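PDB 6HE6: cell division protein FtsX from Streptococcus pneumoniae, which acts in cell division as the membrane subunit of the FtsEX ABC transporter and interacts, through its large extracellular loop, with the essential peptidoglycan hydrolase PcsB. Local coordinates for residues Q25-E28 / T33-N36; K41-L46 / K53-S58. All blocks are in the same frame, centred on the assembly; numbering follows the deposited sequence.

Both contacts belong to the extracellular domain. Contact 1 comes first and is complete before the chain reaches contact 2. It is a two-stranded hairpin, 26-29 with 32-35, on the surface about 19 Å from the centre of the chain. The hairpin is inserted between strand 11-16 and helix 41-47. Contact 2 lies nearer the middle, about 8 Å from that centre. There helix 41-47 packs on strand 52-58, an outer strand of the four-stranded antiparallel sheet. The two contacts are about 19 Å apart between centres and about 7 Å between nearest atoms, so they do not touch. The hairpin thus projects from a compact alpha-beta core.

Contact 1. Residues Q25-E28 / T33-N36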
ATOM      1  N   GLN A  25     -13.515  -3.998  -0.600  1.00 63.61           N
ATOM      2  CA  GLN A  25     -14.590  -4.280   0.345  1.00 63.74           C
ATOM      3  C   GLN A  25     -15.360  -5.534  -0.025  1.00 58.70           C
ATOM      4  O   GLN A  25     -15.821  -6.249   0.866  1.00 53.48           O
ATOM      5  CB  GLN A  25     -15.562  -3.098   0.424  1.00 69.93           C
ATOM      6  CG  GLN A  25     -14.911  -1.759   0.704  1.00 70.74           C
ATOM      7  CD  GLN A  25     -15.881  -0.605   0.541  1.00 78.50           C
ATOM      8  OE1 GLN A  25     -16.344  -0.319  -0.560  1.00 79.03           O
ATOM      9  NE2 GLN A  25     -16.190   0.063   1.641  1.00 81.16           N
ATOM     10  N   THR A  26     -15.529  -5.805  -1.316  1.00 51.48           N
ATOM     11  CA  THR A  26     -16.246  -6.981  -1.772  1.00 54.57           C
ATOM     12  C   THR A  26     -15.404  -7.747  -2.787  1.00 60.44           C
ATOM     13  O   THR A  26     -14.516  -7.195  -3.445  1.00 53.39           O
ATOM     14  CB  THR A  26     -17.585  -6.602  -2.407  1.00 64.46           C
ATOM     15  OG1 THR A  26     -17.374  -5.522  -3.321  1.00 67.60           O
ATOM     16  CG2 THR A  26     -18.568  -6.141  -1.336  1.00 66.21           C
ATOM     17  N   ILE A  27     -15.708  -9.040  -2.902  1.00 58.30           N
ATOM     18  CA  ILE A  27     -15.084  -9.944  -3.863  1.00 54.73           C
ATOM     19  C   ILE A  27     -16.179 -10.810  -4.480  1.00 57.72           C
ATOM     20  O   ILE A  27     -17.330 -10.787  -4.047  1.00 57.70           O
ATOM     21  CB  ILE A  27     -14.013 -10.823  -3.202  1.00 48.60           C
ATOM     22  CG1 ILE A  27     -14.629 -11.599  -2.035  1.00 49.57           C
ATOM     23  CG2 ILE A  27     -12.801  -9.982  -2.760  1.00 50.54           C
ATOM     24  CD1 ILE A  27     -13.625 -12.413  -1.271  1.00 53.97           C
ATOM     25  N   GLU A  28     -15.817 -11.574  -5.513  1.00 55.48           N
ATOM     26  CA  GLU A  28     -16.770 -12.445  -6.201  1.00 53.87           C
ATOM     27  C   GLU A  28     -16.713 -13.851  -5.614  1.00 57.13           C
ATOM     28  O   GLU A  28     -15.635 -14.443  -5.518  1.00 56.69           O
ATOM     29  CB  GLU A  28     -16.478 -12.517  -7.699  1.00 51.44           C
ATOM     30  CG  GLU A  28     -17.456 -13.415  -8.456  1.00 52.44           C
ATOM     31  CD  GLU A  28     -16.884 -14.779  -8.817  1.00 56.48           C
ATOM     32  OE1 GLU A  28     -15.816 -14.842  -9.482  1.00 53.98           O
ATOM     33  OE2 GLU A  28     -17.510 -15.798  -8.439  1.00 57.05           O
ATOM     34  N   THR A  33     -21.534 -10.896  -5.514  1.00 59.05           N
ATOM     35  CA  THR A  33     -20.626  -9.928  -4.913  1.00 60.29           C
ATOM     36  C   THR A  33     -20.812  -9.985  -3.399  1.00 61.66           C
ATOM     37  O   THR A  33     -21.882  -9.637  -2.894  1.00 61.35           O
ATOM     38  CB  THR A  33     -20.926  -8.544  -5.471  1.00 62.81           C
ATOM     39  OG1 THR A  33     -20.659  -8.557  -6.868  1.00 60.98           O
ATOM     40  CG2 THR A  33     -20.071  -7.485  -4.810  1.00 67.23           C
ATOM     41  N   VAL A  34     -19.782 -10.435  -2.669  1.00 59.17           N
ATOM     42  CA  VAL A  34     -19.920 -10.700  -1.240  1.00 60.82           C
ATOM     43  C   VAL A  34     -18.795 -10.027  -0.464  1.00 66.46           C
ATOM     44  O   VAL A  34     -17.813  -9.536  -1.026  1.00 58.44           O
ATOM     45  CB  VAL A  34     -19.963 -12.206  -0.914  1.00 60.01           C
ATOM     46  CG1 VAL A  34     -21.073 -12.882  -1.703  1.00 57.37           C
ATOM     47  CG2 VAL A  34     -18.633 -12.838  -1.206  1.00 60.45           C
ATOM     48  N   THR A  35     -18.966 -10.021   0.861  1.00 58.81           N
ATOM     49  CA  THR A  35     -18.037  -9.344   1.750  1.00 63.47           C
ATOM     50  C   THR A  35     -16.664 -10.000   1.687  1.00 64.32           C
ATOM     51  O   THR A  35     -16.542 -11.222   1.809  1.00 57.57           O
ATOM     52  CB  THR A  35     -18.578  -9.385   3.173  1.00 61.99           C
ATOM     53  OG1 THR A  35     -19.744  -8.558   3.245  1.00 65.10           O
ATOM     54  CG2 THR A  35     -17.534  -8.892   4.163  1.00 62.50           C
ATOM     55  N   ASN A  36     -15.636  -9.183   1.474  1.00 56.62           N
ATOM     56  CA  ASN A  36     -14.251  -9.607   1.640  1.00 54.27           C
ATOM     57  C   ASN A  36     -13.938  -9.625   3.129  1.00 61.92           C
ATOM     58  O   ASN A  36     -13.761  -8.568   3.742  1.00 66.16           O
ATOM     59  CB  ASN A  36     -13.315  -8.655   0.893  1.00 54.55           C
ATOM     60  CG  ASN A  36     -11.862  -9.044   1.030  1.00 59.86           C
ATOM     61  OD1 ASN A  36     -11.552 -10.068   1.615  1.00 66.03           O
ATOM     62  ND2 ASN A  36     -10.959  -8.216   0.503  1.00 55.25           N
TER
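Gln25 accepts the first bond of this beta hairpin: Asn36 N reaches Gln25 O at 3.0 Å. The N-H points well at the oxygen, but the donor is tilted 35° from the carbonyl plane. Thr26 faces Thr35 in a non-hydrogen-bonded pair whose side chains diverge. Its side chain instead meets Thr33, the diagonal neighbour on the other strand. Thr26 CB lies 3.6 Å from Thr33 CG2, and the two side chains cross obliquely. With Thr33 OG1 beside the backbone N (chi1 -64°), CG2 lies anti to that N and meets Thr26. Thr26 CA also comes to 3.1 Å from Val34 O, a CA-H...O contact.

Ile27 and Val34 form the hydrogen-bonded pair. Ile27 N donates to Val34 O at 2.9 Å, and Val34 N returns a bond to Ile27 O at 2.8 Å. Their side chains share one face, where Ile27 CG1 is 4.3 Å from Val34 CG2. Glu28 lies opposite Thr33 in a non-hydrogen-bonded pair, and its OE2 bonds Gly31 N in the turn.

Asn36 is the buried residue here. Its amide is held at both ends: ND2 bonds Ser24 O, before the first strand, and OD1 accepts from Asp38 N. This ties the end of the hairpin to the segment entering it. On the apolar side, the Ile27 and Asn36 side chains cross at about a right angle, with Ile27 CG2 3.9 Å from Asn36 CB.

Contact 2. Residues K41-L46 / K53-S58; sequences KVYDSL and KSVTFS
Leu46 N bonds Val42 O at 3.1 Å, a bond of helix 41-47, whose Leu46 side chain points toward Val55. The helix lies over the sheet as the first helix of a ferredoxin-like beta-alpha-beta-beta-alpha-beta fold. Hairpin 26-35 and helix 60-70 are additions to that core pattern. Helix 41-47 links strand 11-16 to strand 52-58, with strand 88-93 lying between those two in the sheet. The contact is apolar and small, and one valine carries the strand's side of it.

Val55 points its CB toward the helix, and both of its methyls are used. CG1 meets the Tyr43 ring, while CG2 touches both Leu46 and Tyr43. Tyr43 CE1 comes within 3.3 Å of Val55 CG1, which is tight for two carbons, and Tyr43 CD1 is 3.6 Å from the same methyl. The methyl meets the ring obliquely. Tyr43 CG is anti to its backbone N (chi1 169°), which swings the ring out from the helix to the strand. Val55 CG2 lies 4.0 Å from Leu46 CD1 and equally far from Tyr43 CD1. The Leu46 and Val55 side chains cross at about a right angle.

Tyr89 on strand 88-93 touches Tyr43, Leu46 and Val55 alike, and Leu46 also reaches Val14 on strand 11-16, so the small cluster continues across the sheet. The Tyr43 ring stacks with His40, and its OH makes a weak hydrogen bond to Lys47 NZ. At the start of the helix, the carboxylate of Asp22 accepts from Val42 N and Tyr43 N.

The strand backbone also meets the ring: Val55 O sits in the plane of the Tyr43 ring at its edge, 3.6 Å from Tyr43 CE1.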
ATOM      1  N   LYS A  41      -7.557  -5.763   6.871  1.00 58.94           N
ATOM      2  CA  LYS A  41      -6.750  -6.482   7.859  1.00 60.19           C
ATOM      3  C   LYS A  41      -5.392  -5.820   8.049  1.00 62.33           C
ATOM      4  O   LYS A  41      -4.916  -5.649   9.180  1.00 59.75           O
ATOM      5  CB  LYS A  41      -6.560  -7.934   7.414  1.00 68.25           C
ATOM      6  CG  LYS A  41      -7.265  -8.975   8.268  1.00 73.66           C
ATOM      7  CD  LYS A  41      -8.739  -8.681   8.428  1.00 77.75           C
ATOM      8  CE  LYS A  41      -9.391  -9.643   9.421  1.00 84.96           C
ATOM      9  NZ  LYS A  41      -8.982 -11.063   9.207  1.00 81.74           N
ATOM     10  N   VAL A  42      -4.736  -5.465   6.944  1.00 52.61           N
ATOM     11  CA  VAL A  42      -3.425  -4.831   7.039  1.00 57.05           C
ATOM     12  C   VAL A  42      -3.562  -3.369   7.427  1.00 50.62           C
ATOM     13  O   VAL A  42      -2.809  -2.871   8.280  1.00 51.04           O
ATOM     14  CB  VAL A  42      -2.659  -4.989   5.719  1.00 50.69           C
ATOM     15  CG1 VAL A  42      -1.339  -4.241   5.793  1.00 49.28           C
ATOM     16  CG2 VAL A  42      -2.461  -6.471   5.414  1.00 49.52           C
ATOM     17  N   TYR A  43      -4.524  -2.663   6.816  1.00 48.34           N
ATOM     18  CA  TYR A  43      -4.781  -1.266   7.158  1.00 49.09           C
ATOM     19  C   TYR A  43      -4.936  -1.106   8.664  1.00 52.08           C
ATOM     20  O   TYR A  43      -4.262  -0.278   9.281  1.00 57.39           O
ATOM     21  CB  TYR A  43      -6.033  -0.745   6.414  1.00 50.46           C
ATOM     22  CG  TYR A  43      -6.534   0.614   6.898  1.00 53.67           C
ATOM     23  CD1 TYR A  43      -6.029   1.793   6.366  1.00 52.25           C
ATOM     24  CD2 TYR A  43      -7.492   0.712   7.906  1.00 58.44           C
ATOM     25  CE1 TYR A  43      -6.475   3.034   6.823  1.00 51.89           C
ATOM     26  CE2 TYR A  43      -7.933   1.936   8.364  1.00 60.25           C
ATOM     27  CZ  TYR A  43      -7.424   3.090   7.812  1.00 58.97           C
ATOM     28  OH  TYR A  43      -7.868   4.296   8.279  1.00 52.37           O
ATOM     29  N   ASP A  44      -5.775  -1.938   9.284  1.00 52.13           N
ATOM     30  CA  ASP A  44      -6.112  -1.739  10.693  1.00 49.65           C
ATOM     31  C   ASP A  44      -4.907  -1.947  11.609  1.00 52.27           C
ATOM     32  O   ASP A  44      -4.726  -1.195  12.572  1.00 55.84           O
ATOM     33  CB  ASP A  44      -7.255  -2.667  11.113  1.00 49.81           C
ATOM     34  CG  ASP A  44      -8.581  -2.285  10.505  1.00 59.53           C
ATOM     35  OD1 ASP A  44      -8.727  -1.121  10.082  1.00 61.96           O
ATOM     36  OD2 ASP A  44      -9.494  -3.141  10.504  1.00 61.36           O
ATOM     37  N   SER A  45      -4.070  -2.953  11.321  1.00 50.80           N
ATOM     38  CA  SER A  45      -2.883  -3.204  12.136  1.00 57.31           C
ATOM     39  C   SER A  45      -1.907  -2.040  12.065  1.00 58.73           C
ATOM     40  O   SER A  45      -1.290  -1.676  13.072  1.00 53.66           O
ATOM     41  CB  SER A  45      -2.199  -4.487  11.675  1.00 58.45           C
ATOM     42  OG  SER A  45      -3.095  -5.580  11.765  1.00 58.72           O
ATOM     43  N   LEU A  46      -1.734  -1.462  10.875  1.00 56.44           N
ATOM     44  CA  LEU A  46      -0.917  -0.262  10.738  1.00 49.93           C
ATOM     45  C   LEU A  46      -1.540   0.911  11.491  1.00 49.94           C
ATOM     46  O   LEU A  46      -0.878   1.559  12.310  1.00 52.73           O
ATOM     47  CB  LEU A  46      -0.732   0.084   9.251  1.00 49.54           C
ATOM     48  CG  LEU A  46      -0.010  -0.928   8.348  1.00 50.76           C
ATOM     49  CD1 LEU A  46      -0.143  -0.547   6.868  1.00 45.74           C
ATOM     50  CD2 LEU A  46       1.454  -0.986   8.721  1.00 47.47           C
ATOM     51  N   LYS A  53       0.692   8.246  11.990  1.00 55.58           N
ATOM     52  CA  LYS A  53      -0.287   9.323  11.889  1.00 59.90           C
ATOM     53  C   LYS A  53      -1.319   9.100  10.789  1.00 54.20           C
ATOM     54  O   LYS A  53      -2.483   9.486  10.950  1.00 53.68           O
ATOM     55  CB  LYS A  53       0.409  10.673  11.664  1.00 60.13           C
ATOM     56  CG  LYS A  53      -0.595  11.838  11.467  1.00 73.26           C
ATOM     57  CD  LYS A  53       0.049  13.211  11.262  1.00 80.19           C
ATOM     58  CE  LYS A  53      -0.581  14.235  12.217  1.00 90.53           C
ATOM     59  NZ  LYS A  53       0.218  15.490  12.381  1.00 88.21           N
ATOM     60  N   SER A  54      -0.932   8.507   9.664  1.00 52.38           N
ATOM     61  CA  SER A  54      -1.880   8.270   8.584  1.00 55.55           C
ATOM     62  C   SER A  54      -1.403   7.089   7.746  1.00 56.41           C
ATOM     63  O   SER A  54      -0.203   6.819   7.655  1.00 54.20           O
ATOM     64  CB  SER A  54      -2.038   9.518   7.709  1.00 52.63           C
ATOM     65  OG  SER A  54      -0.833   9.779   7.012  1.00 49.32           O
ATOM     66  N   VAL A  55      -2.358   6.379   7.143  1.00 43.08           N
ATOM     67  CA  VAL A  55      -2.049   5.263   6.263  1.00 51.04           C
ATOM     68  C   VAL A  55      -2.989   5.349   5.066  1.00 52.02           C
ATOM     69  O   VAL A  55      -4.216   5.305   5.222  1.00 51.40           O
ATOM     70  CB  VAL A  55      -2.170   3.911   6.973  1.00 54.56           C
ATOM     71  CG1 VAL A  55      -3.422   3.868   7.702  1.00 64.86           C
ATOM     72  CG2 VAL A  55      -2.158   2.753   5.986  1.00 45.08           C
ATOM     73  N   THR A  56      -2.415   5.504   3.885  1.00 47.03           N
ATOM     74  CA  THR A  56      -3.141   5.829   2.666  1.00 37.94           C
ATOM     75  C   THR A  56      -2.871   4.765   1.614  1.00 40.92           C
ATOM     76  O   THR A  56      -1.711   4.501   1.286  1.00 47.66           O
ATOM     77  CB  THR A  56      -2.694   7.202   2.152  1.00 49.37           C
ATOM     78  OG1 THR A  56      -2.873   8.181   3.188  1.00 51.24           O
ATOM     79  CG2 THR A  56      -3.490   7.594   0.942  1.00 53.34           C
ATOM     80  N   PHE A  57      -3.934   4.149   1.090  1.00 47.37           N
ATOM     81  CA  PHE A  57      -3.774   3.157   0.037  1.00 48.48           C
ATOM     82  C   PHE A  57      -3.214   3.774  -1.245  1.00 56.69           C
ATOM     83  O   PHE A  57      -3.679   4.821  -1.704  1.00 53.36           O
ATOM     84  CB  PHE A  57      -5.120   2.477  -0.281  1.00 49.21           C
ATOM     85  CG  PHE A  57      -4.990   1.245  -1.157  1.00 47.75           C
ATOM     86  CD1 PHE A  57      -4.206   0.173  -0.759  1.00 46.21           C
ATOM     87  CD2 PHE A  57      -5.651   1.161  -2.373  1.00 53.24           C
ATOM     88  CE1 PHE A  57      -4.088  -0.960  -1.565  1.00 53.72           C
ATOM     89  CE2 PHE A  57      -5.541   0.047  -3.162  1.00 55.99           C
ATOM     90  CZ  PHE A  57      -4.754  -1.017  -2.763  1.00 56.49           C
ATOM     91  N   SER A  58      -2.239   3.085  -1.853  1.00 51.56           N
ATOM     92  CA  SER A  58      -1.686   3.442  -3.167  1.00 55.37           C
ATOM     93  C   SER A  58      -1.699   2.189  -4.037  1.00 52.67           C
ATOM     94  O   SER A  58      -0.853   1.302  -3.880  1.00 51.37           O
ATOM     95  CB  SER A  58      -0.268   4.013  -3.054  1.00 63.82           C
ATOM     96  OG  SER A  58       0.411   4.033  -4.309  1.00 60.32           O
TER